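Local coordinates for KaiC-like domain-containing protein (Pyrococcus horikoshii, PDB 2EKD), which is of unknown function but has an alpha/beta fold that is probably related to that of KaiC-like P-loop ATPases, at residues T17-Y22 with L170-V175; V44-L49 with I75-T80; N4-F9 with N38-I43. One frame throughout, in Å; residues are numbered along the deposited sequence.

Contact 1: residues T17-Y22 with L170-V175; sequences TVLVEY and LLEEVV
L19 on strand 17-22 meets L171 and E172 near the C-terminal end of helix 165-174, and V175 just after it, in a buried helix-on-sheet contact of the alpha/beta fold. This helix lies on the beta-alpha-beta crossover from strand 149-156 to strand 177-182, and strand 17-22 runs between those two strands. The segment axes come within 8.9 Å, their N-to-C directions 141° apart.

L19 carries the apolar part. Its CB lies 4.0 Å from CG2 of V175. Because CG is anti to the backbone N (chi1 -167°), the branched end reaches on to the helix, where it divides: CD1 faces CD1 of L171 at 4.2 Å, while CD2 rests 4.0 Å from CG of E172, the two side chains crossing at about a right angle.

Beyond L19 the contact turns polar. E21 and E172 bring their carboxylates together nearly coplanar, but the modelled separation of their OE2 atoms is too short to be trusted. Both acids form salt bridges to K189, E21 through OE1 and E172 through OE2, which would probably ease any repulsion between them, if both are ionised.

At the other end T17 uses its two branches differently: OG1 is hydrogen-bonded to R149, and CG2 packs 3.7 Å from CG1 of V175, while the T17 carbonyl O sits 3.3 Å from V175 CB.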
loop_
_atom_site.group_PDB
_atom_site.type_symbol
_atom_site.label_atom_id
_atom_site.label_comp_id
_atom_site.label_asym_id
_atom_site.label_seq_id
_atom_site.Cartn_x
_atom_site.Cartn_y
_atom_site.Cartn_z
ATOM N N THR F 17 -4.225 1.435 -33.460
ATOM C CA THR F 17 -3.617 2.277 -32.449
ATOM C C THR F 17 -2.730 1.287 -31.705
ATOM O O THR F 17 -3.215 0.330 -31.097
ATOM C CB THR F 17 -4.644 2.900 -31.498
ATOM O OG1 THR F 17 -5.437 3.850 -32.223
ATOM C CG2 THR F 17 -3.931 3.621 -30.355
ATOM N N VAL F 18 -1.426 1.509 -31.791
ATOM C CA VAL F 18 -0.455 0.632 -31.165
ATOM C C VAL F 18 0.181 1.275 -29.943
ATOM O O VAL F 18 0.767 2.355 -30.022
ATOM C CB VAL F 18 0.660 0.256 -32.166
ATOM C CG1 VAL F 18 1.521 -0.843 -31.597
ATOM C CG2 VAL F 18 0.045 -0.163 -33.497
ATOM N N LEU F 19 0.062 0.607 -28.807
ATOM C CA LEU F 19 0.652 1.115 -27.589
ATOM C C LEU F 19 2.068 0.549 -27.519
ATOM O O LEU F 19 2.263 -0.664 -27.611
ATOM C CB LEU F 19 -0.176 0.659 -26.388
ATOM C CG LEU F 19 0.085 1.328 -25.036
ATOM C CD1 LEU F 19 -0.087 2.843 -25.151
ATOM C CD2 LEU F 19 -0.883 0.753 -24.013
ATOM N N VAL F 20 3.051 1.433 -27.393
ATOM C CA VAL F 20 4.448 1.028 -27.290
ATOM C C VAL F 20 4.902 1.321 -25.858
ATOM O O VAL F 20 5.188 2.471 -25.505
ATOM C CB VAL F 20 5.338 1.820 -28.280
ATOM C CG1 VAL F 20 6.797 1.382 -28.145
ATOM C CG2 VAL F 20 4.844 1.603 -29.707
ATOM N N GLU F 21 4.951 0.275 -25.038
ATOM C CA GLU F 21 5.345 0.409 -23.646
ATOM C C GLU F 21 6.849 0.280 -23.460
ATOM O O GLU F 21 7.485 -0.637 -23.986
ATOM C CB GLU F 21 4.604 -0.634 -22.798
ATOM C CG GLU F 21 3.100 -0.561 -22.985
ATOM C CD GLU F 21 2.324 -1.574 -22.168
ATOM O OE1 GLU F 21 2.872 -2.638 -21.815
ATOM O OE2 GLU F 21 1.142 -1.311 -21.898
ATOM N N TYR F 22 7.421 1.210 -22.707
ATOM C CA TYR F 22 8.854 1.184 -22.459
ATOM C C TYR F 22 9.149 1.664 -21.039
ATOM O O TYR F 22 8.228 2.007 -20.296
ATOM C CB TYR F 22 9.571 2.060 -23.496
ATOM C CG TYR F 22 9.312 3.548 -23.375
ATOM C CD1 TYR F 22 10.110 4.350 -22.554
ATOM C CD2 TYR F 22 8.274 4.160 -24.083
ATOM C CE1 TYR F 22 9.883 5.722 -22.444
ATOM C CE2 TYR F 22 8.038 5.530 -23.978
ATOM C CZ TYR F 22 8.847 6.306 -23.157
ATOM O OH TYR F 22 8.622 7.664 -23.041
ATOM N N LEU F 170 -7.047 0.370 -18.695
ATOM C CA LEU F 170 -8.038 0.951 -19.584
ATOM C C LEU F 170 -7.383 1.274 -20.925
ATOM O O LEU F 170 -7.969 1.047 -21.979
ATOM C CB LEU F 170 -8.618 2.236 -18.991
ATOM C CG LEU F 170 -9.944 2.227 -18.234
ATOM C CD1 LEU F 170 -10.474 3.657 -18.241
ATOM C CD2 LEU F 170 -10.962 1.302 -18.895
ATOM N N LEU F 171 -6.167 1.813 -20.864
ATOM C CA LEU F 171 -5.410 2.182 -22.056
ATOM C C LEU F 171 -5.095 0.960 -22.917
ATOM O O LEU F 171 -5.248 0.997 -24.143
ATOM C CB LEU F 171 -4.091 2.851 -21.659
ATOM C CG LEU F 171 -3.711 4.202 -22.262
ATOM C CD1 LEU F 171 -2.260 4.490 -21.908
ATOM C CD2 LEU F 171 -3.902 4.202 -23.773
ATOM N N GLU F 172 -4.631 -0.111 -22.277
ATOM C CA GLU F 172 -4.291 -1.331 -22.998
ATOM C C GLU F 172 -5.541 -1.935 -23.629
ATOM O O GLU F 172 -5.462 -2.615 -24.651
ATOM C CB GLU F 172 -3.626 -2.348 -22.060
ATOM C CG GLU F 172 -2.343 -1.832 -21.395
ATOM C CD GLU F 172 -1.525 -2.934 -20.735
ATOM O OE1 GLU F 172 -2.111 -3.819 -20.078
ATOM O OE2 GLU F 172 -0.283 -2.909 -20.858
ATOM N N GLU F 173 -6.692 -1.660 -23.027
ATOM C CA GLU F 173 -7.959 -2.176 -23.531
ATOM C C GLU F 173 -8.411 -1.518 -24.843
ATOM O O GLU F 173 -8.826 -2.205 -25.775
ATOM C CB GLU F 173 -9.061 -1.986 -22.479
ATOM C CG GLU F 173 -10.389 -2.633 -22.861
ATOM C CD GLU F 173 -11.518 -2.351 -21.869
ATOM O OE1 GLU F 173 -11.278 -2.360 -20.637
ATOM O OE2 GLU F 173 -12.661 -2.141 -22.328
ATOM N N VAL F 174 -8.328 -0.190 -24.914
ATOM C CA VAL F 174 -8.781 0.536 -26.093
ATOM C C VAL F 174 -7.906 0.461 -27.332
ATOM O O VAL F 174 -8.388 0.711 -28.439
ATOM C CB VAL F 174 -9.034 2.024 -25.766
ATOM C CG1 VAL F 174 -10.044 2.136 -24.626
ATOM C CG2 VAL F 174 -7.729 2.711 -25.406
ATOM N N VAL F 175 -6.627 0.127 -27.170
ATOM C CA VAL F 175 -5.755 0.038 -28.331
ATOM C C VAL F 175 -5.922 -1.308 -29.041
ATOM O O VAL F 175 -6.447 -2.259 -28.455
ATOM C CB VAL F 175 -4.266 0.257 -27.942
ATOM C CG1 VAL F 175 -4.109 1.625 -27.273
ATOM C CG2 VAL F 175 -3.777 -0.865 -27.024
#

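Contact 2: residues V44-L49 with I75-T80; sequences VVDDIL and IKMGGT
D47 is bonded through both its backbone polar groups to segment 75-80: its N donates to I75 O at 2.9 Å and its O accepts from M77 N at 2.8 Å. The ladder is extended by I75 N to V45 O and by L49 N to M77 O, the latter almost straight at 175° at the hydrogen. The parallel bridges D46-I75, D47-K76 and I48-M77 set the register, and the 17° between the short strand axes shows how nearly the strands align.

Packing is close on the face that carries D46, I48, I75 and M77. The chain of M77, a selenomethionine, is extended beyond CG, and this takes SE to within 3.7 Å of I48 CG1 and CE to 3.8 Å from D46 CG. D46 lies side by side with I75, its OD1 3.4 Å from I75 CB.

The face of D47 and K76 is looser. K76 bends at both chi3 and chi4, turning NZ back to D47 OD2 in a salt bridge of 3.2 Å whose hydrogen bond is weak. NZ also reaches D50 and K81 O, while D47 OD1 takes the Y52 N-H. A water joins K76 NZ to the carbonyls of D47 and G78, close to the exposed G79. Helices 51-61 and 67-70 lie between the paired strands in the chain, making this a beta-alpha-beta crossover onto a neighbouring parallel strand, as in P-loop-type alpha/beta folds.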
loop_
_atom_site.group_PDB
_atom_site.type_symbol
_atom_site.label_atom_id
_atom_site.label_comp_id
_atom_site.label_asym_id
_atom_site.label_seq_id
_atom_site.Cartn_x
_atom_site.Cartn_y
_atom_site.Cartn_z
ATOM N N VAL F 44 4.240 11.647 -39.246
ATOM C CA VAL F 44 3.682 12.785 -38.527
ATOM C C VAL F 44 3.753 12.466 -37.036
ATOM O O VAL F 44 3.179 11.479 -36.563
ATOM C CB VAL F 44 2.221 13.071 -38.910
ATOM C CG1 VAL F 44 1.674 14.208 -38.052
ATOM C CG2 VAL F 44 2.138 13.457 -40.376
ATOM N N VAL F 45 4.471 13.306 -36.303
ATOM C CA VAL F 45 4.647 13.123 -34.872
ATOM C C VAL F 45 3.749 14.042 -34.037
ATOM O O VAL F 45 3.659 15.244 -34.292
ATOM C CB VAL F 45 6.122 13.396 -34.470
ATOM C CG1 VAL F 45 6.291 13.268 -32.962
ATOM C CG2 VAL F 45 7.056 12.436 -35.202
ATOM N N ASP F 46 3.065 13.465 -33.058
ATOM C CA ASP F 46 2.242 14.254 -32.151
ATOM C C ASP F 46 3.143 14.410 -30.926
ATOM O O ASP F 46 3.378 13.457 -30.179
ATOM C CB ASP F 46 0.947 13.523 -31.793
ATOM C CG ASP F 46 -0.020 13.459 -32.958
ATOM O OD1 ASP F 46 -0.086 14.443 -33.723
ATOM O OD2 ASP F 46 -0.725 12.440 -33.108
ATOM N N ASP F 47 3.667 15.616 -30.753
ATOM C CA ASP F 47 4.589 15.918 -29.671
ATOM C C ASP F 47 3.912 16.532 -28.448
ATOM O O ASP F 47 3.560 17.716 -28.434
ATOM C CB ASP F 47 5.685 16.835 -30.218
ATOM C CG ASP F 47 6.688 17.245 -29.173
ATOM O OD1 ASP F 47 6.747 16.605 -28.100
ATOM O OD2 ASP F 47 7.435 18.208 -29.441
ATOM N N ILE F 48 3.725 15.710 -27.421
ATOM C CA ILE F 48 3.091 16.169 -26.194
ATOM C C ILE F 48 4.132 16.637 -25.185
ATOM O O ILE F 48 5.063 15.903 -24.844
ATOM C CB ILE F 48 2.243 15.054 -25.537
ATOM C CG1 ILE F 48 1.187 14.544 -26.522
ATOM C CG2 ILE F 48 1.569 15.590 -24.288
ATOM C CD1 ILE F 48 0.490 13.256 -26.075
ATOM N N LEU F 49 3.964 17.873 -24.728
ATOM C CA LEU F 49 4.845 18.479 -23.737
ATOM C C LEU F 49 6.341 18.329 -23.994
ATOM O O LEU F 49 7.091 17.899 -23.120
ATOM C CB LEU F 49 4.485 17.936 -22.351
ATOM C CG LEU F 49 3.109 18.424 -21.876
ATOM C CD1 LEU F 49 2.630 17.625 -20.668
ATOM C CD2 LEU F 49 3.204 19.920 -21.550
ATOM N N ILE F 75 2.859 17.885 -34.847
ATOM C CA ILE F 75 1.695 18.539 -34.267
ATOM C C ILE F 75 2.014 18.624 -32.778
ATOM O O ILE F 75 2.014 17.610 -32.072
ATOM C CB ILE F 75 0.408 17.716 -34.450
ATOM C CG1 ILE F 75 0.068 17.601 -35.938
ATOM C CG2 ILE F 75 -0.747 18.381 -33.691
ATOM C CD1 ILE F 75 -1.213 16.840 -36.211
ATOM N N LYS F 76 2.311 19.831 -32.306
ATOM C CA LYS F 76 2.658 20.031 -30.908
ATOM C C LYS F 76 1.441 20.176 -30.013
ATOM O O LYS F 76 0.485 20.857 -30.358
ATOM C CB LYS F 76 3.570 21.259 -30.752
ATOM C CG LYS F 76 4.966 21.064 -31.338
ATOM C CD LYS F 76 5.894 22.247 -31.040
ATOM C CE LYS F 76 6.194 22.405 -29.547
ATOM N NZ LYS F 76 7.055 21.307 -29.006
HETATM N N MSE F 77 1.487 19.510 -28.867
HETATM C CA MSE F 77 0.408 19.567 -27.888
HETATM C C MSE F 77 1.072 20.103 -26.618
HETATM O O MSE F 77 1.533 19.349 -25.761
HETATM C CB MSE F 77 -0.185 18.164 -27.692
HETATM C CG MSE F 77 -0.512 17.481 -29.036
HETATM SE SE MSE F 77 -1.300 15.858 -28.945
HETATM C CE MSE F 77 -1.932 15.688 -30.615
ATOM N N GLY F 78 1.131 21.429 -26.527
ATOM C CA GLY F 78 1.789 22.075 -25.407
ATOM C C GLY F 78 3.265 22.082 -25.763
ATOM O O GLY F 78 3.624 21.750 -26.894
ATOM N N GLY F 79 4.126 22.453 -24.822
ATOM C CA GLY F 79 5.548 22.458 -25.110
ATOM C C GLY F 79 6.119 23.805 -25.511
ATOM O O GLY F 79 5.387 24.723 -25.873
ATOM N N THR F 80 7.445 23.898 -25.459
ATOM C CA THR F 80 8.188 25.111 -25.785
ATOM C C THR F 80 9.308 24.851 -26.798
ATOM O O THR F 80 9.761 25.770 -27.487
ATOM C CB THR F 80 8.803 25.714 -24.488
ATOM O OG1 THR F 80 7.820 26.528 -23.836
ATOM C CG2 THR F 80 10.053 26.536 -24.789
HETATM O O HOH W 1 5.056 19.736 -27.386
#

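Contact 3: residues N4-F9 with N38-I43; sequences NSEKFF and NSKLPI
S5, F9 and N38 account for most of the 295 Å² buried here, where the short N-terminal helix 5-9 meets the loop that follows helix 29-37. N38 is the first residue to leave helical geometry after that helix, and S5 is its nearest neighbour across the contact, with 5.0 Å between the CA atoms. The CB of S5 is directed at the loop, and chi1 of 63° sets OG between its own backbone N and carbonyl carbon, 2.8 Å from N38 O. That neighbourhood is modelled too tightly for its finer detail to be relied on. The amide of N38 turns back on its own helix, ND2 making a weak hydrogen bond to Y34 O.

One turn after S5, F9 meets the same carbonyl from another direction. Its ring presents an edge, with N38 O near the ring plane, 3.6 Å from CE2 and 3.7 Å from CZ. Such an approach sets the carbonyl oxygen against aromatic C-H groups and not against the pi face. CE2 also lies 3.9 Å from S39 OG, and the ring touches I35 of helix 29-37.

With chi1 at -163°, OG of S39 stands opposite the backbone N, beside the carbonyl carbon, and donates to L41 O at 3.0 Å, a bond within the loop. With an alanine at S39, the L41 carbonyl would probably be left without this donor and the loop freer to shift beside the F9 ring.

On the outer side, K40 NZ and E6 OE2 stay 5.2 Å apart, opposite charges near each other but not in contact. The whole is a short N-terminal helix packed against a helix-to-strand connection, the loop running from helix 29-37 into strand 44-48 of the central beta sheet of the alpha/beta fold.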
loop_
_atom_site.group_PDB
_atom_site.type_symbol
_atom_site.label_atom_id
_atom_site.label_comp_id
_atom_site.label_asym_id
_atom_site.label_seq_id
_atom_site.Cartn_x
_atom_site.Cartn_y
_atom_site.Cartn_z
ATOM N N ASN F 4 13.705 -4.029 -42.148
ATOM C CA ASN F 4 13.620 -2.585 -42.311
ATOM C C ASN F 4 12.183 -2.182 -42.001
ATOM O O ASN F 4 11.281 -3.023 -42.020
ATOM C CB ASN F 4 14.021 -2.155 -43.730
ATOM C CG ASN F 4 13.173 -2.797 -44.803
ATOM O OD1 ASN F 4 11.948 -2.675 -44.800
ATOM N ND2 ASN F 4 13.826 -3.476 -45.741
ATOM N N SER F 5 11.978 -0.904 -41.704
ATOM C CA SER F 5 10.657 -0.391 -41.347
ATOM C C SER F 5 9.508 -0.959 -42.164
ATOM O O SER F 5 8.480 -1.338 -41.604
ATOM C CB SER F 5 10.629 1.136 -41.446
ATOM O OG SER F 5 10.851 1.572 -42.777
ATOM N N GLU F 6 9.681 -1.008 -43.481
ATOM C CA GLU F 6 8.649 -1.522 -44.374
ATOM C C GLU F 6 8.033 -2.824 -43.856
ATOM O O GLU F 6 6.814 -2.942 -43.770
ATOM C CB GLU F 6 9.228 -1.735 -45.775
ATOM C CG GLU F 6 8.199 -2.145 -46.818
ATOM C CD GLU F 6 8.797 -2.271 -48.210
ATOM O OE1 GLU F 6 9.732 -3.083 -48.386
ATOM O OE2 GLU F 6 8.333 -1.558 -49.129
ATOM N N LYS F 7 8.873 -3.794 -43.506
ATOM C CA LYS F 7 8.386 -5.075 -42.998
ATOM C C LYS F 7 7.747 -4.919 -41.615
ATOM O O LYS F 7 6.701 -5.505 -41.332
ATOM C CB LYS F 7 9.530 -6.093 -42.919
ATOM C CG LYS F 7 10.128 -6.502 -44.266
ATOM C CD LYS F 7 10.806 -5.333 -44.965
ATOM C CE LYS F 7 11.501 -5.757 -46.258
ATOM N NZ LYS F 7 12.639 -6.699 -46.020
ATOM N N PHE F 8 8.388 -4.130 -40.758
ATOM C CA PHE F 8 7.890 -3.883 -39.410
ATOM C C PHE F 8 6.461 -3.329 -39.433
ATOM O O PHE F 8 5.580 -3.831 -38.730
ATOM C CB PHE F 8 8.820 -2.897 -38.688
ATOM C CG PHE F 8 8.345 -2.501 -37.317
ATOM C CD1 PHE F 8 8.396 -3.404 -36.259
ATOM C CD2 PHE F 8 7.842 -1.224 -37.085
ATOM C CE1 PHE F 8 7.952 -3.043 -34.983
ATOM C CE2 PHE F 8 7.396 -0.849 -35.815
ATOM C CZ PHE F 8 7.450 -1.761 -34.761
ATOM N N PHE F 9 6.230 -2.297 -40.243
ATOM C CA PHE F 9 4.903 -1.696 -40.321
ATOM C C PHE F 9 3.847 -2.674 -40.830
ATOM O O PHE F 9 2.658 -2.497 -40.572
ATOM C CB PHE F 9 4.916 -0.451 -41.219
ATOM C CG PHE F 9 5.888 0.607 -40.778
ATOM C CD1 PHE F 9 5.994 0.962 -39.435
ATOM C CD2 PHE F 9 6.700 1.252 -41.704
ATOM C CE1 PHE F 9 6.894 1.938 -39.022
ATOM C CE2 PHE F 9 7.605 2.234 -41.298
ATOM C CZ PHE F 9 7.702 2.574 -39.955
ATOM N N ASN F 38 13.642 4.969 -41.183
ATOM C CA ASN F 38 13.038 3.934 -42.004
ATOM C C ASN F 38 11.572 4.247 -42.281
ATOM O O ASN F 38 10.699 4.056 -41.444
ATOM C CB ASN F 38 13.154 2.604 -41.258
ATOM C CG ASN F 38 14.610 2.253 -41.085
ATOM O OD1 ASN F 38 15.164 1.416 -41.792
ATOM N ND2 ASN F 38 15.243 2.923 -40.108
ATOM N N SER F 39 11.166 4.723 -43.457
ATOM C CA SER F 39 9.741 4.941 -43.686
ATOM C C SER F 39 9.455 5.427 -45.115
ATOM O O SER F 39 9.846 6.513 -45.526
ATOM C CB SER F 39 9.246 5.977 -42.676
ATOM O OG SER F 39 7.821 5.921 -42.601
ATOM N N LYS F 40 8.780 4.558 -45.890
ATOM C CA LYS F 40 8.328 4.985 -47.212
ATOM C C LYS F 40 7.082 5.879 -47.104
ATOM O O LYS F 40 6.761 6.667 -47.992
ATOM C CB LYS F 40 8.004 3.736 -48.033
ATOM C CG LYS F 40 9.119 2.688 -47.969
ATOM C CD LYS F 40 10.471 3.247 -48.414
ATOM C CE LYS F 40 11.593 2.206 -48.320
ATOM N NZ LYS F 40 11.696 1.708 -46.947
ATOM N N LEU F 41 6.350 5.693 -45.981
ATOM C CA LEU F 41 5.141 6.482 -45.739
ATOM C C LEU F 41 5.467 7.789 -45.020
ATOM O O LEU F 41 6.468 7.915 -44.328
ATOM C CB LEU F 41 4.209 5.655 -44.846
ATOM C CG LEU F 41 3.734 4.361 -45.500
ATOM C CD1 LEU F 41 2.907 3.505 -44.538
ATOM C CD2 LEU F 41 2.849 4.610 -46.720
ATOM N N PRO F 42 4.592 8.790 -45.190
ATOM C CA PRO F 42 4.784 10.087 -44.534
ATOM C C PRO F 42 4.713 9.934 -43.009
ATOM O O PRO F 42 3.828 9.250 -42.490
ATOM C CB PRO F 42 3.621 10.924 -45.077
ATOM C CG PRO F 42 3.376 10.322 -46.436
ATOM C CD PRO F 42 3.476 8.844 -46.150
ATOM N N ILE F 43 5.645 10.575 -42.306
ATOM C CA ILE F 43 5.696 10.527 -40.846
ATOM C C ILE F 43 5.136 11.803 -40.213
ATOM O O ILE F 43 5.514 12.905 -40.595
ATOM C CB ILE F 43 7.147 10.383 -40.330
ATOM C CG1 ILE F 43 7.765 9.058 -40.796
ATOM C CG2 ILE F 43 7.163 10.492 -38.806
ATOM C CD1 ILE F 43 7.172 7.829 -40.146
#

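In the fold
Contacts 1 and 2 lie on opposite sides of the chain's centre, their own centres 19 Å apart, but both involve strands of one sheet: strands 114-119 and 149-156 separate strand 44-48 from strand 17-22. Contact 2 is strand pairing within the sheet, whereas contact 1 packs a helix onto it. Contact 3 stands about 20 Å from contact 1 and 21 Å from contact 2, centre to centre, yet the chain links it to both: helix 5-9 is followed by strand 17-22, and loop 38-43 runs directly into strand 44-48. With the function unknown, none of the three can be tied to an active site.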